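Local coordinates for spore coat polysaccharide biosynthesis protein spsE (Bacillus subtilis, PDB 1VLI), which probably works as an N-acylneuraminate-9-phosphate synthase-like enzyme in the biosynthesis of spore coat polysaccharide, at residues A27-I32 / K243-H248; A33-N38 / V61-F66; P160-T165 / A189-V194. All blocks are in the same frame, centred on the assembly; numbering follows the deposited sequence.

Interaction 1. Residues A27-I32 / K243-H248; sequences APVFII and KLIEKH
I32 meets strand 244-248 both through its backbone and through its side chain. Its amide N donates to I245 O over 2.9 Å in a nearly straight bond (175° at the hydrogen), and its own O receives K247 N at 3.2 Å, with the CA-H of E246 directed at the same oxygen. On the side-chain level, CG2 lies 4.0 Å from E246 CG, the two chains crossing obliquely. This branch stands anti to the backbone N of I32, while CG1 lies anti to the carbonyl carbon (chi1 -54°), which carries CD1 to within 4.4 Å of L244 CD2. The carboxylate of E246 looks past I32 to other partners, S224 and K62. F30 bonds in the same way, its N donating to K243 O and its O accepting I245 N, giving F30, I31 and I32 parallel bridges to L244, I245 and E246. Such a pairing closes a TIM barrel: strand 30-36 is the first of eight parallel strands, strand 244-248 the last, and the latter ends at H248, which binds zinc together with H226. On the helix-facing side, I245 sets CG1 against V29 CG1 at 3.8 Å; both residues are covered by helix 232-239. On the other face, the aliphatic side chain of L244 sits beside F30, where F30 CB packs against L244 CG. At the start of the ladder, K243 is folded back on itself by bends at chi2 and chi3, which carries NZ round to the oxygen of A27. That bond, K243 NZ to A27 O, measures 3.0 Å and comes in at 166° to the C=O. A water links the two backbones just ahead of the strands, donating to P28 O at 2.8 Å and to K243 O at 2.9 Å.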
# COMPACT_ATOMS: atom_id res chain seq x y z
N ALA A 27 -19.22 0.87 11.73
CA ALA A 27 -18.03 0.77 12.55
C ALA A 27 -17.33 2.14 12.66
O ALA A 27 -17.43 2.95 11.73
CB ALA A 27 -17.09 -0.26 11.95
N PRO A 28 -16.58 2.36 13.75
CA PRO A 28 -15.72 3.55 13.87
C PRO A 28 -14.66 3.59 12.76
O PRO A 28 -14.25 2.53 12.28
CB PRO A 28 -15.01 3.33 15.22
CG PRO A 28 -15.85 2.35 15.95
CD PRO A 28 -16.47 1.46 14.93
N VAL A 29 -14.23 4.78 12.34
CA VAL A 29 -13.13 4.91 11.39
C VAL A 29 -11.90 4.18 11.93
O VAL A 29 -11.59 4.30 13.11
CB VAL A 29 -12.83 6.39 11.04
CG1 VAL A 29 -11.63 6.50 10.06
CG2 VAL A 29 -14.07 7.04 10.39
N PHE A 30 -11.24 3.40 11.08
CA PHE A 30 -10.05 2.64 11.48
C PHE A 30 -8.81 3.48 11.15
O PHE A 30 -8.54 3.80 9.96
CB PHE A 30 -10.01 1.29 10.74
CG PHE A 30 -8.95 0.35 11.24
CD1 PHE A 30 -9.17 -0.48 12.33
CD2 PHE A 30 -7.73 0.28 10.58
CE1 PHE A 30 -8.14 -1.35 12.80
CE2 PHE A 30 -6.73 -0.57 10.99
CZ PHE A 30 -6.94 -1.39 12.14
N ILE A 31 -8.08 3.85 12.21
CA ILE A 31 -6.95 4.78 12.10
C ILE A 31 -5.61 4.11 12.16
O ILE A 31 -5.26 3.42 13.16
CB ILE A 31 -7.01 5.93 13.15
CG1 ILE A 31 -8.37 6.60 13.13
CG2 ILE A 31 -5.89 6.95 12.91
CD1 ILE A 31 -8.63 7.53 14.27
N ILE A 32 -4.83 4.32 11.09
CA ILE A 32 -3.51 3.70 10.94
C ILE A 32 -2.44 4.78 11.10
O ILE A 32 -2.33 5.69 10.27
CB ILE A 32 -3.40 3.07 9.59
CG1 ILE A 32 -4.56 2.10 9.35
CG2 ILE A 32 -2.09 2.35 9.38
CD1 ILE A 32 -4.71 1.72 7.84
N LYS A 243 -13.62 5.27 5.64
CA LYS A 243 -13.74 4.43 6.86
C LYS A 243 -12.39 3.97 7.46
O LYS A 243 -12.35 3.27 8.49
CB LYS A 243 -14.66 3.24 6.59
CG LYS A 243 -16.05 3.60 6.05
CD LYS A 243 -16.83 4.45 7.05
CE LYS A 243 -17.14 3.70 8.34
NZ LYS A 243 -18.13 4.45 9.19
N LEU A 244 -11.30 4.33 6.77
CA LEU A 244 -9.95 4.24 7.29
C LEU A 244 -9.19 5.48 6.86
O LEU A 244 -9.47 6.08 5.78
CB LEU A 244 -9.20 3.03 6.76
CG LEU A 244 -9.82 1.66 6.48
CD1 LEU A 244 -10.69 1.74 5.20
CD2 LEU A 244 -8.68 0.75 6.25
N ILE A 245 -8.24 5.87 7.72
CA ILE A 245 -7.35 7.01 7.50
C ILE A 245 -5.96 6.53 7.84
O ILE A 245 -5.76 5.93 8.90
CB ILE A 245 -7.70 8.22 8.42
CG1 ILE A 245 -9.12 8.74 8.21
CG2 ILE A 245 -6.69 9.38 8.27
CD1 ILE A 245 -9.42 9.29 6.70
N GLU A 246 -5.02 6.82 6.95
CA GLU A 246 -3.61 6.55 7.21
C GLU A 246 -2.87 7.90 7.20
O GLU A 246 -3.07 8.73 6.28
CB GLU A 246 -3.08 5.62 6.13
CG GLU A 246 -1.75 4.95 6.40
CD GLU A 246 -1.27 4.12 5.21
OE1 GLU A 246 -2.05 3.93 4.23
OE2 GLU A 246 -0.10 3.68 5.23
N LYS A 247 -2.06 8.15 8.24
CA LYS A 247 -1.21 9.35 8.31
C LYS A 247 0.16 8.98 8.87
O LYS A 247 0.24 8.16 9.81
CB LYS A 247 -1.86 10.40 9.22
CG LYS A 247 -1.29 11.83 9.12
CD LYS A 247 -2.00 12.68 8.10
CE LYS A 247 -1.81 14.16 8.38
NZ LYS A 247 -2.36 15.00 7.27
N HIS A 248 1.22 9.57 8.30
CA HIS A 248 2.58 9.40 8.84
C HIS A 248 2.72 10.16 10.15
O HIS A 248 2.14 11.26 10.32
CB HIS A 248 3.65 9.92 7.89
CG HIS A 248 3.73 9.18 6.60
ND1 HIS A 248 4.85 8.47 6.22
CD2 HIS A 248 2.84 9.03 5.59
CE1 HIS A 248 4.65 7.92 5.04
NE2 HIS A 248 3.43 8.24 4.63
O HOH W 1 -14.23 1.45 9.73

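Interaction 2. Residues A33-N38 / V61-F66; sequences AEAGIN and VKFQMF
K62 O sits between two amides of the facing strand, accepting A35 N at 2.7 Å in its carbonyl plane and G36 N at 3.3 Å from a donor tilted slightly out of it. One carbonyl serving two successive amides marks the beta bulge, at which the register slips by a residue between E34 and G36. Before the slip, K62 N donates to A33 O; after it, Q64 N donates to G36 O at 3.1 Å, and a water joins that oxygen to Q64 O. The methyl of A35 rests over one face of the F63 ring, its CB 3.9 Å from the centroid, in a CH-pi contact. E34 and K62 add a charged pair: bends along the lysine chain bring NZ to E34 OE2 at 3.4 Å, a salt bridge whose hydrogen bond is weak, while E34 OE1 also lies near K62 CG. The main anchor of NZ is E246, so the lysine is probably positioned by two carboxylates. The positive phi of G36 (64°) belongs to the type II' turn from A35 to N38, closed by N38 N on A35 O. Together these strands and helix 43-56 form a beta-alpha-beta unit of the TIM barrel.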
# COMPACT_ATOMS: atom_id res chain seq x y z
N ALA A 33 -1.66 4.69 12.19
CA ALA A 33 -0.50 5.56 12.31
C ALA A 33 0.69 4.92 11.59
O ALA A 33 1.08 3.80 11.91
CB ALA A 33 -0.19 5.83 13.74
N GLU A 34 1.25 5.64 10.63
CA GLU A 34 2.27 5.10 9.73
C GLU A 34 3.66 5.59 10.18
O GLU A 34 4.04 6.76 10.00
CB GLU A 34 1.86 5.42 8.26
CG GLU A 34 2.93 5.73 7.21
CD GLU A 34 3.61 4.50 6.63
OE1 GLU A 34 3.98 3.57 7.39
OE2 GLU A 34 3.79 4.49 5.40
N ALA A 35 4.38 4.68 10.86
CA ALA A 35 5.70 4.94 11.45
C ALA A 35 6.83 4.87 10.42
O ALA A 35 7.85 5.55 10.57
CB ALA A 35 5.97 3.98 12.62
N GLY A 36 6.64 4.06 9.37
CA GLY A 36 7.58 3.97 8.27
C GLY A 36 8.93 3.43 8.71
O GLY A 36 9.04 2.27 9.13
N ILE A 37 9.96 4.27 8.59
CA ILE A 37 11.31 3.98 9.08
C ILE A 37 11.77 4.99 10.14
O ILE A 37 12.94 5.02 10.49
CB ILE A 37 12.35 3.87 7.93
CG1 ILE A 37 12.54 5.20 7.18
CG2 ILE A 37 12.01 2.74 6.98
CD1 ILE A 37 13.78 5.18 6.24
N ASN A 38 10.84 5.77 10.66
CA ASN A 38 11.13 6.85 11.60
C ASN A 38 11.67 6.42 12.99
O ASN A 38 11.80 7.26 13.89
CB ASN A 38 9.92 7.77 11.77
CG ASN A 38 9.61 8.60 10.52
OD1 ASN A 38 10.40 8.66 9.57
ND2 ASN A 38 8.44 9.25 10.52
N VAL A 61 -0.65 0.55 14.04
CA VAL A 61 0.62 1.21 13.84
C VAL A 61 1.31 0.44 12.75
O VAL A 61 1.33 -0.80 12.77
CB VAL A 61 1.48 1.27 15.13
CG1 VAL A 61 1.84 -0.15 15.59
CG2 VAL A 61 2.75 2.13 14.92
N LYS A 62 1.84 1.16 11.78
CA LYS A 62 2.40 0.53 10.60
C LYS A 62 3.90 0.81 10.43
O LYS A 62 4.32 1.99 10.43
CB LYS A 62 1.62 0.99 9.38
CG LYS A 62 2.37 0.67 8.10
CD LYS A 62 1.50 -0.01 7.14
CE LYS A 62 0.84 1.04 6.21
NZ LYS A 62 1.84 1.72 5.35
N PHE A 63 4.69 -0.28 10.28
CA PHE A 63 6.15 -0.24 10.06
C PHE A 63 6.54 -0.84 8.71
O PHE A 63 5.93 -1.82 8.25
CB PHE A 63 6.89 -1.01 11.16
CG PHE A 63 6.91 -0.29 12.50
CD1 PHE A 63 7.92 0.64 12.79
CD2 PHE A 63 5.92 -0.52 13.44
CE1 PHE A 63 7.93 1.33 13.98
CE2 PHE A 63 5.92 0.18 14.66
CZ PHE A 63 6.93 1.11 14.92
N GLN A 64 7.56 -0.27 8.07
CA GLN A 64 8.17 -0.90 6.89
C GLN A 64 9.04 -2.08 7.31
O GLN A 64 9.94 -1.94 8.14
CB GLN A 64 9.03 0.09 6.14
CG GLN A 64 9.20 -0.23 4.66
CD GLN A 64 10.09 0.79 3.96
OE1 GLN A 64 11.18 0.46 3.50
NE2 GLN A 64 9.63 2.03 3.88
N MSE A 65 8.77 -3.24 6.72
CA MSE A 65 9.58 -4.42 7.01
C MSE A 65 10.58 -4.75 5.93
O MSE A 65 11.65 -5.28 6.22
CB MSE A 65 8.71 -5.62 7.30
CG MSE A 65 8.15 -5.57 8.71
SE MSE A 65 7.19 -7.22 9.15
CE MSE A 65 8.60 -8.49 8.82
N PHE A 66 10.26 -4.43 4.68
CA PHE A 66 11.09 -4.85 3.58
C PHE A 66 11.75 -3.68 2.85
O PHE A 66 11.16 -2.60 2.74
CB PHE A 66 10.29 -5.76 2.66
CG PHE A 66 9.54 -6.83 3.41
CD1 PHE A 66 10.18 -8.01 3.79
CD2 PHE A 66 8.23 -6.63 3.80
CE1 PHE A 66 9.50 -8.97 4.52
CE2 PHE A 66 7.54 -7.59 4.54
CZ PHE A 66 8.18 -8.76 4.89
O HOH W 2 10.84 0.22 9.61

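Interaction 3. Residues P160-T165 / A189-V194; sequences PMIFST and AIMHCV
Backbone bonds pair I162, F163 and S164 with A189, I190 and M191 in a parallel ladder. A189 N reaches M161 O, F163 N reaches A189 O, and M191 N reaches F163 O, the last at 2.7 Å and almost straight (176°). A side-chain hydrogen bond extends it: T165 OG1, held between the backbone N and carbonyl carbon (chi1 63°), donates to M191 O over 2.7 Å from slightly outside the carbonyl plane. The same hydroxyl bonds to K301 NZ, so it links the residue just after the strand to a lysine from far along the chain. A valine here would probably leave M191 O without its hydroxyl donor and K301 without one partner. Apolar packing splits between two faces. Toward helix 170-181, the F163 ring lies alongside I190, with CZ 3.7 Å from CG1 of that isoleucine, and T165 CG2 meets I190 CG2 at 3.6 Å, their side chains crossing at about a right angle. On the opposite face, I162 CG2 touches CG of the selenomethionine M191 at 3.5 Å. The bent chain of M191 (chi2 -68°) then runs on toward L244 and E246. S164 OG, near M191 CB, is hydrogen-bonded to K139 NZ. With helix 170-181 connecting them, the strands form a right-handed beta-alpha-beta unit, the repeating element of the TIM barrel.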
# COMPACT_ATOMS: atom_id res chain seq x y z
N PRO A 160 -7.79 -9.90 5.64
CA PRO A 160 -8.13 -8.62 5.06
C PRO A 160 -7.02 -8.05 4.17
O PRO A 160 -5.82 -8.28 4.39
CB PRO A 160 -8.35 -7.75 6.30
CG PRO A 160 -8.87 -8.71 7.28
CD PRO A 160 -8.03 -9.93 7.09
N MSE A 161 -7.43 -7.29 3.16
CA MSE A 161 -6.49 -6.69 2.25
C MSE A 161 -6.77 -5.24 2.05
O MSE A 161 -7.94 -4.86 1.86
CB MSE A 161 -6.54 -7.46 0.98
CG MSE A 161 -5.74 -8.71 1.18
SE MSE A 161 -5.48 -9.76 -0.29
CE MSE A 161 -4.41 -8.58 -1.49
N ILE A 162 -5.74 -4.43 2.20
CA ILE A 162 -5.88 -2.98 2.02
C ILE A 162 -5.01 -2.58 0.87
O ILE A 162 -3.79 -2.82 0.93
CB ILE A 162 -5.40 -2.23 3.27
CG1 ILE A 162 -6.08 -2.78 4.52
CG2 ILE A 162 -5.65 -0.73 3.12
CD1 ILE A 162 -5.43 -2.28 5.80
N PHE A 163 -5.59 -2.02 -0.19
CA PHE A 163 -4.73 -1.60 -1.30
C PHE A 163 -4.86 -0.13 -1.65
O PHE A 163 -5.92 0.46 -1.50
CB PHE A 163 -4.77 -2.56 -2.49
CG PHE A 163 -6.03 -2.49 -3.31
CD1 PHE A 163 -6.18 -1.53 -4.34
CD2 PHE A 163 -7.05 -3.42 -3.11
CE1 PHE A 163 -7.30 -1.51 -5.13
CE2 PHE A 163 -8.20 -3.39 -3.90
CZ PHE A 163 -8.32 -2.45 -4.93
N SER A 164 -3.74 0.47 -2.04
CA SER A 164 -3.69 1.88 -2.27
C SER A 164 -3.81 2.16 -3.76
O SER A 164 -3.59 1.29 -4.59
CB SER A 164 -2.41 2.42 -1.68
OG SER A 164 -2.62 2.77 -0.32
N THR A 165 -4.16 3.38 -4.11
CA THR A 165 -4.47 3.67 -5.51
C THR A 165 -3.85 4.94 -6.09
O THR A 165 -4.46 5.57 -6.97
CB THR A 165 -6.00 3.74 -5.69
OG1 THR A 165 -6.51 4.82 -4.92
CG2 THR A 165 -6.70 2.49 -5.11
N ALA A 189 -10.31 -3.43 1.33
CA ALA A 189 -10.40 -1.98 1.59
C ALA A 189 -9.53 -1.30 0.53
O ALA A 189 -8.43 -1.79 0.23
CB ALA A 189 -9.93 -1.60 2.98
N ILE A 190 -10.02 -0.20 -0.02
CA ILE A 190 -9.36 0.49 -1.14
C ILE A 190 -9.03 1.89 -0.65
O ILE A 190 -9.92 2.60 -0.25
CB ILE A 190 -10.34 0.58 -2.35
CG1 ILE A 190 -10.82 -0.83 -2.75
CG2 ILE A 190 -9.69 1.31 -3.53
CD1 ILE A 190 -11.69 -0.87 -3.99
N MSE A 191 -7.74 2.26 -0.63
CA MSE A 191 -7.36 3.59 -0.15
C MSE A 191 -7.20 4.54 -1.34
O MSE A 191 -6.52 4.22 -2.29
CB MSE A 191 -6.06 3.57 0.62
CG MSE A 191 -5.97 2.48 1.75
SE MSE A 191 -7.19 2.86 3.19
CE MSE A 191 -6.14 4.20 4.14
N HIS A 192 -7.82 5.70 -1.28
CA HIS A 192 -7.47 6.80 -2.16
C HIS A 192 -6.23 7.45 -1.61
O HIS A 192 -6.03 7.46 -0.41
CB HIS A 192 -8.62 7.82 -2.22
CG HIS A 192 -8.26 9.08 -2.94
ND1 HIS A 192 -7.73 9.09 -4.21
CD2 HIS A 192 -8.37 10.38 -2.57
CE1 HIS A 192 -7.54 10.33 -4.60
NE2 HIS A 192 -7.93 11.14 -3.63
N CYS A 193 -5.42 8.04 -2.48
CA CYS A 193 -4.09 8.40 -2.10
C CYS A 193 -3.42 9.25 -3.16
O CYS A 193 -3.66 9.04 -4.34
CB CYS A 193 -3.32 7.09 -1.97
SG CYS A 193 -1.66 7.32 -1.44
N VAL A 194 -2.57 10.18 -2.75
CA VAL A 194 -1.70 10.95 -3.68
C VAL A 194 -0.20 10.64 -3.44
O VAL A 194 0.29 10.79 -2.31
CB VAL A 194 -1.91 12.45 -3.49
CG1 VAL A 194 -1.20 13.22 -4.58
CG2 VAL A 194 -3.39 12.78 -3.46

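How the interactions relate
All three contacts are parallel pairings within one eight-stranded barrel sheet. Interactions 1 and 2 share strand 30-36, paired along one edge with 244-248 and along the other with 60-63; E246 OE2 and K62 NZ join them in a salt bridge of 2.8 Å, and K247 O probably accepts E34 N at 2.8 Å. Interaction 3 approaches interaction 1 across the inside, where M191 CE packs 3.9 Å from E246 CB and A189 CB 4.1 Å from L244 CD1. Interactions 2 and 3 do not touch, their nearest atoms being about 7 Å apart. The zinc ion, held by H226 and H248, lies about 4, 5 and 6 Å from the side chains of E34, E246 and, in interaction 3, C193.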